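Local coordinates for protein putative DD-carboxypeptidase TP_0574 (Treponema pallidum, PDB 1O75) that probably acts as a zinc-stimulated D,D-carboxypeptidase that also binds penicillin, a lipoprotein thought to limit peptidoglycan cross-linking in the spirochaete's cell wall, at residues B[15-20]-B[277-282]; B[258-263]-B[303-308]; B[283-288]-B[293-298]. The protein carries 2 engineered substitutions. All blocks are in the same frame, centred on the assembly; numbering follows the deposited sequence.

In the fold
Contact 1 reaches furthest along the chain: the start of helix 17-25, just after strand 8-16, meets the loop between strands 274-276 and 284-285, closing a loop of 256 residues and joining the parts of the chain that belong to the Tp47 domain a and domain C families. Contact 2 sets strand 255-262 against the turn before strand 311-319. Its first segment lies inside the loop of contact 1 and its second beyond it, so the two cross. Contact 3, the hairpin of 284-285 and 293-298, follows contact 1 in series and falls wholly within the span of contact 2. Arg304 of contact 2 makes a salt bridge with Asp283 of contact 3, and both contacts touch one xenon.

Contact 1 (B[15-20]-B[277-282]); sequences LSYADY and GTKHSA
Tyr17 and Lys279 carry the closest backbone approach, with 6.9 Å between their CA atoms, as the first turn of a helix faces an irregular loop; a single direct hydrogen bond joins the two segments. The Tyr17 ring bridges the gap. Lys279 lays its aliphatic chain over one face of that ring: CG of Lys279 sits above the ring centre of Tyr17 in a CH-pi contact, 3.9 Å from the centroid, and CD continues over CD2. The lysine chain then bends at chi3 (-69°), which turns NZ away from the tyrosine and into a salt bridge with Asp46, helped by the carbonyl oxygens of Met49 and Asp51. Beyond the ring, OH of Tyr17 accepts from N of His280 at 3.0 Å, with a bent N-H...O angle of 136°. The helix start itself is fixed by a capping box: OG of Ser16 takes N of Asp19 at 2.9 Å, and OD2 of Asp19 takes N of Ser16 at 3.1 Å. Through Tyr17 the contact ties the part of the chain in the Tp47 domain a family to a loop in the domain C family. Around it, Tyr17 also packs on Val152 and Met155 of strand 143-163, while His280 meets Tyr69 of strand 69-85 and Gln65 of helix 60-65, and Thr278 packs on Tyr260 of strand 255-262.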
loop_
_atom_site.group_PDB
_atom_site.type_symbol
_atom_site.label_atom_id
_atom_site.label_comp_id
_atom_site.label_asym_id
_atom_site.label_seq_id
_atom_site.Cartn_x
_atom_site.Cartn_y
_atom_site.Cartn_z
ATOM N N LEU B 15 -18.712 23.011 13.587
ATOM C CA LEU B 15 -17.782 23.794 14.408
ATOM C C LEU B 15 -16.396 23.883 13.785
ATOM O O LEU B 15 -15.871 22.903 13.234
ATOM C CB LEU B 15 -17.636 23.160 15.817
ATOM C CG LEU B 15 -18.718 23.329 16.892
ATOM C CD1 LEU B 15 -20.035 22.735 16.413
ATOM C CD2 LEU B 15 -18.249 22.623 18.187
ATOM N N SER B 16 -15.806 25.063 13.867
ATOM C CA SER B 16 -14.459 25.271 13.388
ATOM C C SER B 16 -13.532 24.477 14.326
ATOM O O SER B 16 -13.930 24.099 15.420
ATOM C CB SER B 16 -14.093 26.739 13.490
ATOM O OG SER B 16 -13.974 27.108 14.852
ATOM N N TYR B 17 -12.304 24.232 13.900
ATOM C CA TYR B 17 -11.378 23.512 14.770
ATOM C C TYR B 17 -11.229 24.247 16.114
ATOM O O TYR B 17 -11.237 23.607 17.177
ATOM C CB TYR B 17 -10.019 23.373 14.094
ATOM C CG TYR B 17 -10.003 22.300 13.036
ATOM C CD1 TYR B 17 -10.271 20.974 13.368
ATOM C CD2 TYR B 17 -9.650 22.596 11.720
ATOM C CE1 TYR B 17 -10.174 19.965 12.429
ATOM C CE2 TYR B 17 -9.549 21.586 10.761
ATOM C CZ TYR B 17 -9.808 20.277 11.128
ATOM O OH TYR B 17 -9.688 19.272 10.194
ATOM N N ALA B 18 -11.102 25.573 16.077
ATOM C CA ALA B 18 -10.981 26.329 17.341
ATOM C C ALA B 18 -12.238 26.189 18.218
ATOM O O ALA B 18 -12.129 25.991 19.445
ATOM C CB ALA B 18 -10.684 27.796 17.060
ATOM N N ASP B 19 -13.422 26.282 17.607
ATOM C CA ASP B 19 -14.687 26.133 18.342
ATOM C C ASP B 19 -14.754 24.760 19.005
ATOM O O ASP B 19 -15.291 24.602 20.112
ATOM C CB ASP B 19 -15.925 26.177 17.426
ATOM C CG ASP B 19 -16.170 27.529 16.771
ATOM O OD1 ASP B 19 -15.961 28.575 17.423
ATOM O OD2 ASP B 19 -16.619 27.510 15.585
ATOM N N TYR B 20 -14.277 23.744 18.296
ATOM C CA TYR B 20 -14.344 22.381 18.823
ATOM C C TYR B 20 -13.366 22.141 19.979
ATOM O O TYR B 20 -13.728 21.601 21.015
ATOM C CB TYR B 20 -14.041 21.359 17.701
ATOM C CG TYR B 20 -14.181 19.915 18.131
ATOM C CD1 TYR B 20 -13.154 19.257 18.826
ATOM C CD2 TYR B 20 -15.378 19.233 17.941
ATOM C CE1 TYR B 20 -13.331 17.975 19.319
ATOM C CE2 TYR B 20 -15.563 17.946 18.441
ATOM C CZ TYR B 20 -14.541 17.329 19.127
ATOM O OH TYR B 20 -14.733 16.068 19.631
ATOM N N GLY B 277 -4.971 19.253 20.808
ATOM C CA GLY B 277 -6.027 19.009 19.837
ATOM C C GLY B 277 -5.288 18.830 18.518
ATOM O O GLY B 277 -4.088 19.133 18.444
ATOM N N THR B 278 -5.977 18.350 17.485
ATOM C CA THR B 278 -5.351 18.126 16.187
ATOM C C THR B 278 -6.271 18.600 15.064
ATOM O O THR B 278 -7.462 18.860 15.278
ATOM C CB THR B 278 -5.087 16.643 15.940
ATOM O OG1 THR B 278 -6.340 15.935 15.968
ATOM C CG2 THR B 278 -4.111 16.059 17.004
ATOM N N LYS B 279 -5.708 18.695 13.865
ATOM C CA LYS B 279 -6.475 19.114 12.688
ATOM C C LYS B 279 -6.256 18.038 11.634
ATOM O O LYS B 279 -5.125 17.629 11.380
ATOM C CB LYS B 279 -5.972 20.470 12.200
ATOM C CG LYS B 279 -6.217 21.551 13.232
ATOM C CD LYS B 279 -5.979 22.949 12.684
ATOM C CE LYS B 279 -4.517 23.202 12.406
ATOM N NZ LYS B 279 -4.283 24.657 12.073
ATOM N N HIS B 280 -7.330 17.571 11.014
ATOM C CA HIS B 280 -7.165 16.509 10.031
ATOM C C HIS B 280 -6.352 16.981 8.834
ATOM O O HIS B 280 -6.337 18.162 8.518
ATOM C CB HIS B 280 -8.524 15.985 9.570
ATOM C CG HIS B 280 -8.429 14.683 8.852
ATOM N ND1 HIS B 280 -7.893 13.556 9.441
ATOM C CD2 HIS B 280 -8.762 14.331 7.586
ATOM C CE1 HIS B 280 -7.902 12.565 8.568
ATOM N NE2 HIS B 280 -8.422 13.008 7.435
ATOM N N SER B 281 -5.662 16.043 8.202
ATOM C CA SER B 281 -4.819 16.296 7.043
ATOM C C SER B 281 -3.467 16.817 7.502
ATOM O O SER B 281 -2.436 16.333 7.071
ATOM C CB SER B 281 -5.472 17.288 6.088
ATOM O OG SER B 281 -4.679 17.357 4.926
ATOM N N ALA B 282 -3.455 17.794 8.392
ATOM C CA ALA B 282 -2.174 18.277 8.886
ATOM C C ALA B 282 -1.596 17.297 9.924
ATOM O O ALA B 282 -0.404 16.997 9.900
ATOM C CB ALA B 282 -2.343 19.672 9.519
HETATM O O HOH W 1 -8.249 19.596 8.147
#

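Contact 2 (B[258-263]-B[303-308]). With XE (xenon), chain F.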
loop_
_atom_site.group_PDB
_atom_site.type_symbol
_atom_site.label_atom_id
_atom_site.label_comp_id
_atom_site.label_asym_id
_atom_site.label_seq_id
_atom_site.Cartn_x
_atom_site.Cartn_y
_atom_site.Cartn_z
ATOM N N VAL B 258 -8.751 13.613 16.593
ATOM C CA VAL B 258 -7.945 12.842 17.533
ATOM C C VAL B 258 -7.401 13.738 18.636
ATOM O O VAL B 258 -6.925 14.851 18.374
ATOM C CB VAL B 258 -6.684 12.211 16.868
ATOM C CG1 VAL B 258 -6.074 11.137 17.806
ATOM C CG2 VAL B 258 -7.027 11.619 15.543
ATOM N N ARG B 259 -7.454 13.244 19.864
ATOM C CA ARG B 259 -6.901 13.978 20.991
ATOM C C ARG B 259 -5.563 13.336 21.327
ATOM O O ARG B 259 -5.440 12.108 21.334
ATOM C CB ARG B 259 -7.813 13.867 22.207
ATOM C CG ARG B 259 -7.281 14.649 23.430
ATOM C CD ARG B 259 -8.066 14.246 24.697
ATOM N NE ARG B 259 -7.611 14.977 25.873
ATOM C CZ ARG B 259 -8.214 16.060 26.350
ATOM N NH1 ARG B 259 -9.294 16.529 25.746
ATOM N NH2 ARG B 259 -7.742 16.671 27.432
ATOM N N TYR B 260 -4.545 14.144 21.583
ATOM C CA TYR B 260 -3.253 13.585 21.993
ATOM C C TYR B 260 -3.083 13.896 23.503
ATOM O O TYR B 260 -3.178 15.063 23.891
ATOM C CB TYR B 260 -2.070 14.266 21.268
ATOM C CG TYR B 260 -1.965 14.013 19.761
ATOM C CD1 TYR B 260 -2.743 13.028 19.138
ATOM C CD2 TYR B 260 -1.069 14.751 18.974
ATOM C CE1 TYR B 260 -2.632 12.778 17.755
ATOM C CE2 TYR B 260 -0.943 14.512 17.586
ATOM C CZ TYR B 260 -1.730 13.523 16.990
ATOM O OH TYR B 260 -1.605 13.277 15.637
ATOM N N ASP B 261 -2.850 12.880 24.333
ATOM C CA ASP B 261 -2.561 13.116 25.758
ATOM C C ASP B 261 -1.088 12.685 25.896
ATOM O O ASP B 261 -0.713 11.582 25.485
ATOM C CB ASP B 261 -3.436 12.278 26.693
ATOM C CG ASP B 261 -4.856 12.774 26.764
ATOM O OD1 ASP B 261 -5.074 14.001 26.751
ATOM O OD2 ASP B 261 -5.756 11.940 26.854
ATOM N N TYR B 262 -0.278 13.564 26.480
ATOM C CA TYR B 262 1.167 13.351 26.625
ATOM C C TYR B 262 1.572 13.079 28.076
ATOM O O TYR B 262 1.282 13.882 28.970
ATOM C CB TYR B 262 1.879 14.605 26.114
ATOM C CG TYR B 262 3.389 14.579 26.163
ATOM C CD1 TYR B 262 4.097 13.453 25.768
ATOM C CD2 TYR B 262 4.115 15.725 26.536
ATOM C CE1 TYR B 262 5.498 13.458 25.728
ATOM C CE2 TYR B 262 5.514 15.743 26.502
ATOM C CZ TYR B 262 6.193 14.607 26.098
ATOM O OH TYR B 262 7.573 14.593 26.063
ATOM N N TYR B 263 2.260 11.960 28.278
ATOM C CA TYR B 263 2.699 11.546 29.605
ATOM C C TYR B 263 4.199 11.703 29.828
ATOM O O TYR B 263 4.765 11.139 30.782
ATOM C CB TYR B 263 2.255 10.099 29.850
ATOM C CG TYR B 263 0.762 9.994 30.144
ATOM C CD1 TYR B 263 -0.192 10.050 29.120
ATOM C CD2 TYR B 263 0.301 9.908 31.461
ATOM C CE1 TYR B 263 -1.587 10.031 29.412
ATOM C CE2 TYR B 263 -1.076 9.889 31.764
ATOM C CZ TYR B 263 -2.013 9.959 30.744
ATOM O OH TYR B 263 -3.369 10.032 31.074
ATOM N N ASP B 303 2.865 25.247 17.023
ATOM C CA ASP B 303 2.330 25.957 18.180
ATOM C C ASP B 303 1.268 25.170 18.937
ATOM O O ASP B 303 1.205 25.246 20.172
ATOM C CB ASP B 303 1.745 27.307 17.777
ATOM C CG ASP B 303 2.791 28.263 17.223
ATOM O OD1 ASP B 303 3.997 28.096 17.516
ATOM O OD2 ASP B 303 2.390 29.187 16.495
ATOM N N ARG B 304 0.428 24.411 18.218
ATOM C CA ARG B 304 -0.611 23.656 18.908
ATOM C C ARG B 304 -0.071 22.479 19.712
ATOM O O ARG B 304 -0.828 21.830 20.433
ATOM C CB ARG B 304 -1.691 23.172 17.925
ATOM C CG ARG B 304 -1.228 22.209 16.808
ATOM C CD ARG B 304 -2.408 21.955 15.798
ATOM N NE ARG B 304 -1.940 21.228 14.613
ATOM C CZ ARG B 304 -1.272 21.788 13.603
ATOM N NH1 ARG B 304 -1.021 23.087 13.615
ATOM N NH2 ARG B 304 -0.769 21.038 12.620
ATOM N N PHE B 305 1.219 22.196 19.571
ATOM C CA PHE B 305 1.873 21.108 20.310
ATOM C C PHE B 305 3.002 21.651 21.210
ATOM O O PHE B 305 3.892 20.918 21.633
ATOM C CB PHE B 305 2.444 20.053 19.339
ATOM C CG PHE B 305 1.390 19.417 18.460
ATOM C CD1 PHE B 305 0.214 18.945 19.019
ATOM C CD2 PHE B 305 1.572 19.307 17.076
ATOM C CE1 PHE B 305 -0.792 18.371 18.213
ATOM C CE2 PHE B 305 0.581 18.731 16.251
ATOM C CZ PHE B 305 -0.605 18.265 16.816
ATOM N N LYS B 306 2.941 22.940 21.500
ATOM C CA LYS B 306 3.964 23.586 22.314
ATOM C C LYS B 306 4.210 22.826 23.620
ATOM O O LYS B 306 3.281 22.601 24.385
ATOM C CB LYS B 306 3.541 25.027 22.634
ATOM C CG LYS B 306 4.629 25.813 23.349
ATOM C CD LYS B 306 4.183 27.228 23.721
ATOM C CE LYS B 306 5.230 27.880 24.626
ATOM N NZ LYS B 306 4.980 29.338 24.821
ATOM N N GLY B 307 5.457 22.417 23.842
ATOM C CA GLY B 307 5.815 21.709 25.058
ATOM C C GLY B 307 5.862 20.203 24.892
ATOM O O GLY B 307 6.280 19.484 25.802
ATOM N N SER B 308 5.438 19.715 23.730
ATOM C CA SER B 308 5.428 18.281 23.498
ATOM C C SER B 308 6.836 17.866 23.176
ATOM O O SER B 308 7.673 18.701 22.906
ATOM C CB SER B 308 4.535 17.951 22.306
ATOM O OG SER B 308 5.080 18.553 21.145
HETATM XE XE XE F . 0.960 11.222 17.139
#
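The rings of Tyr260 and Phe305 lie nearly parallel, their planes 22° apart, but they are slid so far past each other that they barely overlap. With the centroids 5.6 Å apart, the touching is done obliquely by a few atoms: CD2 of Tyr260 comes to 3.7 Å from CE1 of Phe305, and CE2 of Tyr260 lies against CZ of Phe305. Phe305 is backed on one face by its own neighbour, CG of Arg304 standing over the ring centre. The Tyr260 ring, for its part, has xenon over one face, with CZ of Tyr260 3.5 Å from the noble gas atom. Tyr260 thus forms part of the wall of a xenon site, to which Cys296, Gly297 and Phe331 also belong. The polar end of Tyr260 is used as well, its OH being hydrogen-bonded to O of Gly297.

Further along the strand, Tyr262 has CG anti to its backbone N (chi1 -179°), which carries the ring to the turn at 305-308. Its CE2 lies 3.9 Å from CA of Ser308 and equally near O of Gly307. Residues 305-308 form a type II beta turn with Gly307 at its third position, closed by N of Ser308 donating to O of Phe305. OG of Ser308 donates to that same oxygen at 2.7 Å, in the carbonyl plane, so two bonds hold it. In the fold, strand 255-262 runs between 274-276 and 311-319, Tyr262 stacks on Tyr313, and Phe305 and Ser308 rest on Ile298 of strand 293-298.

Contact 3 (B[283-288]-B[293-298]); sequences DSWWKT and RISCGI. With XE (xenon), chain F; PDX (2,3-di-O-sulfo-alpha-D-glucopyranose), chain C.
Trp285 holds its CG between the backbone N and carbonyl carbon (chi1 53°), and chi2 of 93° then lays the indole back over the neighbouring strand, where Ser295 and Gly297 lie. CB of Ser295 comes over one face of the indole, toward its rim, 3.5 Å from the centroid of the five-membered ring, and CH2 of Trp285 reaches N of Gly297 at 3.8 Å. Beneath the ring the backbones pair antiparallel. Trp285 and Ser295 form the hydrogen-bonded pair: N of Trp285 donates to O of Ser295, and N of Ser295 returns to O of Trp285 at 2.9 Å, almost straight at 172°. Gly297 N to Asp283 O, at 2.7 Å, extends the series past the non-hydrogen-bonded pair of Ser284 and Cys296. Near the turn of the hairpin, a weak bond of 2.8 Å runs from NH2 of Arg293 to O3S of the sulfated sugar, while CB of Lys287 packs against O2S; both residues line its pocket, with Arg88 and Arg290. The hairpin forms one edge of a four-stranded sheet: 293-298 pairs on its other side with 229-237, Cys296 packs on strand 255-262, and Trp286 lies against Val252 of helix 245-252.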
loop_
_atom_site.group_PDB
_atom_site.type_symbol
_atom_site.label_atom_id
_atom_site.label_comp_id
_atom_site.label_asym_id
_atom_site.label_seq_id
_atom_site.Cartn_x
_atom_site.Cartn_y
_atom_site.Cartn_z
ATOM N N ASP B 283 -2.447 16.774 10.811
ATOM C CA ASP B 283 -1.984 15.890 11.892
ATOM C C ASP B 283 -2.461 14.455 11.834
ATOM O O ASP B 283 -1.937 13.588 12.555
ATOM C CB ASP B 283 -2.412 16.470 13.249
ATOM C CG ASP B 283 -2.051 17.932 13.389
ATOM O OD1 ASP B 283 -0.930 18.304 12.991
ATOM O OD2 ASP B 283 -2.884 18.710 13.885
ATOM N N SER B 284 -3.477 14.201 11.013
ATOM C CA SER B 284 -3.995 12.843 10.895
ATOM C C SER B 284 -4.435 12.603 9.462
ATOM O O SER B 284 -4.765 13.542 8.744
ATOM C CB SER B 284 -5.182 12.606 11.836
ATOM O OG SER B 284 -6.218 13.570 11.681
ATOM N N TRP B 285 -4.440 11.343 9.056
ATOM C CA TRP B 285 -4.843 11.050 7.696
ATOM C C TRP B 285 -5.250 9.602 7.543
ATOM O O TRP B 285 -4.918 8.738 8.386
ATOM C CB TRP B 285 -3.716 11.422 6.719
ATOM C CG TRP B 285 -2.400 10.810 7.050
ATOM C CD1 TRP B 285 -1.898 9.632 6.569
ATOM C CD2 TRP B 285 -1.431 11.304 7.997
ATOM N NE1 TRP B 285 -0.683 9.359 7.157
ATOM C CE2 TRP B 285 -0.373 10.364 8.038
ATOM C CE3 TRP B 285 -1.359 12.440 8.810
ATOM C CZ2 TRP B 285 0.746 10.526 8.871
ATOM C CZ3 TRP B 285 -0.245 12.602 9.642
ATOM C CH2 TRP B 285 0.788 11.650 9.664
ATOM N N TRP B 286 -6.038 9.361 6.496
ATOM C CA TRP B 286 -6.502 8.023 6.173
ATOM C C TRP B 286 -6.847 8.018 4.684
ATOM O O TRP B 286 -7.003 9.089 4.089
ATOM C CB TRP B 286 -7.729 7.624 7.021
ATOM C CG TRP B 286 -8.842 8.632 7.124
ATOM C CD1 TRP B 286 -9.116 9.441 8.199
ATOM C CD2 TRP B 286 -9.859 8.911 6.149
ATOM N NE1 TRP B 286 -10.233 10.195 7.951
ATOM C CE2 TRP B 286 -10.713 9.898 6.705
ATOM C CE3 TRP B 286 -10.136 8.423 4.868
ATOM C CZ2 TRP B 286 -11.822 10.410 6.022
ATOM C CZ3 TRP B 286 -11.251 8.933 4.179
ATOM C CH2 TRP B 286 -12.077 9.922 4.768
ATOM N N LYS B 287 -6.921 6.825 4.098
ATOM C CA LYS B 287 -7.269 6.643 2.681
ATOM C C LYS B 287 -8.580 5.855 2.605
ATOM O O LYS B 287 -9.068 5.342 3.615
ATOM C CB LYS B 287 -6.198 5.828 1.955
ATOM C CG LYS B 287 -4.780 6.282 2.191
ATOM C CD LYS B 287 -4.465 7.571 1.480
ATOM C CE LYS B 287 -2.997 7.942 1.704
ATOM N NZ LYS B 287 -2.697 9.378 1.407
ATOM N N THR B 288 -9.130 5.720 1.402
ATOM C CA THR B 288 -10.389 4.998 1.228
ATOM C C THR B 288 -10.160 3.572 0.739
ATOM O O THR B 288 -11.092 2.897 0.290
ATOM C CB THR B 288 -11.276 5.721 0.215
ATOM O OG1 THR B 288 -10.563 5.842 -1.017
ATOM C CG2 THR B 288 -11.633 7.087 0.716
ATOM N N ARG B 293 -6.586 1.555 8.331
ATOM C CA ARG B 293 -5.560 2.288 9.049
ATOM C C ARG B 293 -5.851 3.778 9.192
ATOM O O ARG B 293 -6.406 4.404 8.287
ATOM C CB ARG B 293 -4.234 2.085 8.300
ATOM C CG ARG B 293 -3.066 2.964 8.714
ATOM C CD ARG B 293 -1.829 2.587 7.889
ATOM N NE ARG B 293 -2.133 2.667 6.461
ATOM C CZ ARG B 293 -1.698 1.826 5.523
ATOM N NH1 ARG B 293 -0.911 0.801 5.830
ATOM N NH2 ARG B 293 -2.074 2.012 4.264
ATOM N N ILE B 294 -5.516 4.337 10.347
ATOM C CA ILE B 294 -5.649 5.773 10.552
ATOM C C ILE B 294 -4.302 6.178 11.110
ATOM O O ILE B 294 -3.813 5.549 12.048
ATOM C CB ILE B 294 -6.769 6.130 11.519
ATOM C CG1 ILE B 294 -8.111 5.747 10.874
ATOM C CG2 ILE B 294 -6.754 7.648 11.809
ATOM C CD1 ILE B 294 -9.285 6.313 11.563
ATOM N N SER B 295 -3.675 7.187 10.507
ATOM C CA SER B 295 -2.362 7.643 10.964
ATOM C C SER B 295 -2.450 8.999 11.667
ATOM O O SER B 295 -3.212 9.880 11.255
ATOM C CB SER B 295 -1.407 7.716 9.782
ATOM O OG SER B 295 -1.298 6.427 9.188
ATOM N N CYS B 296 -1.669 9.143 12.733
ATOM C CA CYS B 296 -1.638 10.358 13.552
ATOM C C CYS B 296 -0.182 10.766 13.661
ATOM O O CYS B 296 0.652 9.938 14.006
ATOM C CB CYS B 296 -2.137 10.051 14.976
ATOM S SG CYS B 296 -3.778 9.403 15.009
ATOM N N GLY B 297 0.112 12.030 13.390
ATOM C CA GLY B 297 1.481 12.480 13.491
ATOM C C GLY B 297 1.624 13.705 14.364
ATOM O O GLY B 297 0.629 14.354 14.714
ATOM N N ILE B 298 2.861 14.048 14.695
ATOM C CA ILE B 298 3.070 15.222 15.516
ATOM C C ILE B 298 4.393 15.875 15.150
ATOM O O ILE B 298 5.326 15.205 14.717
ATOM C CB ILE B 298 3.068 14.839 17.022
ATOM C CG1 ILE B 298 3.030 16.096 17.893
ATOM C CG2 ILE B 298 4.320 13.986 17.365
ATOM C CD1 ILE B 298 2.914 15.771 19.394
HETATM XE XE XE F . 0.960 11.222 17.139
HETATM C C1 PDX C . -2.073 0.748 0.162
HETATM C C2 PDX C . -3.478 1.060 -0.326
HETATM C C3 PDX C . -3.864 0.123 -1.465
HETATM C C4 PDX C . -2.836 0.121 -2.599
HETATM C C5 PDX C . -1.469 -0.196 -2.027
HETATM C C6 PDX C . -0.367 -0.154 -3.030
HETATM O O2 PDX C . -4.367 0.911 0.800
HETATM O O3 PDX C . -5.121 0.562 -2.000
HETATM O O4 PDX C . -3.213 -0.790 -3.663
HETATM O O5 PDX C . -1.119 0.753 -0.943
HETATM O O6 PDX C . 0.679 0.737 -2.577
HETATM O O1S PDX C . -6.092 1.762 2.092
HETATM O O2S PDX C . -5.321 3.128 0.295
HETATM O O3S PDX C . -3.882 2.791 2.254
HETATM O O1X PDX C . -7.315 0.540 -2.673
HETATM O O2X PDX C . -6.539 -0.873 -0.915
HETATM O O3X PDX C . -5.963 -1.384 -3.185
HETATM S S PDX C . -5.033 2.107 1.344
HETATM S "S'" PDX C . -6.288 -0.369 -2.152
HETATM O O HOH W 2 1.252 16.917 13.253
HETATM O O HOH W 3 -3.191 6.237 7.362
HETATM O O HOH W 4 -6.218 4.387 5.580
#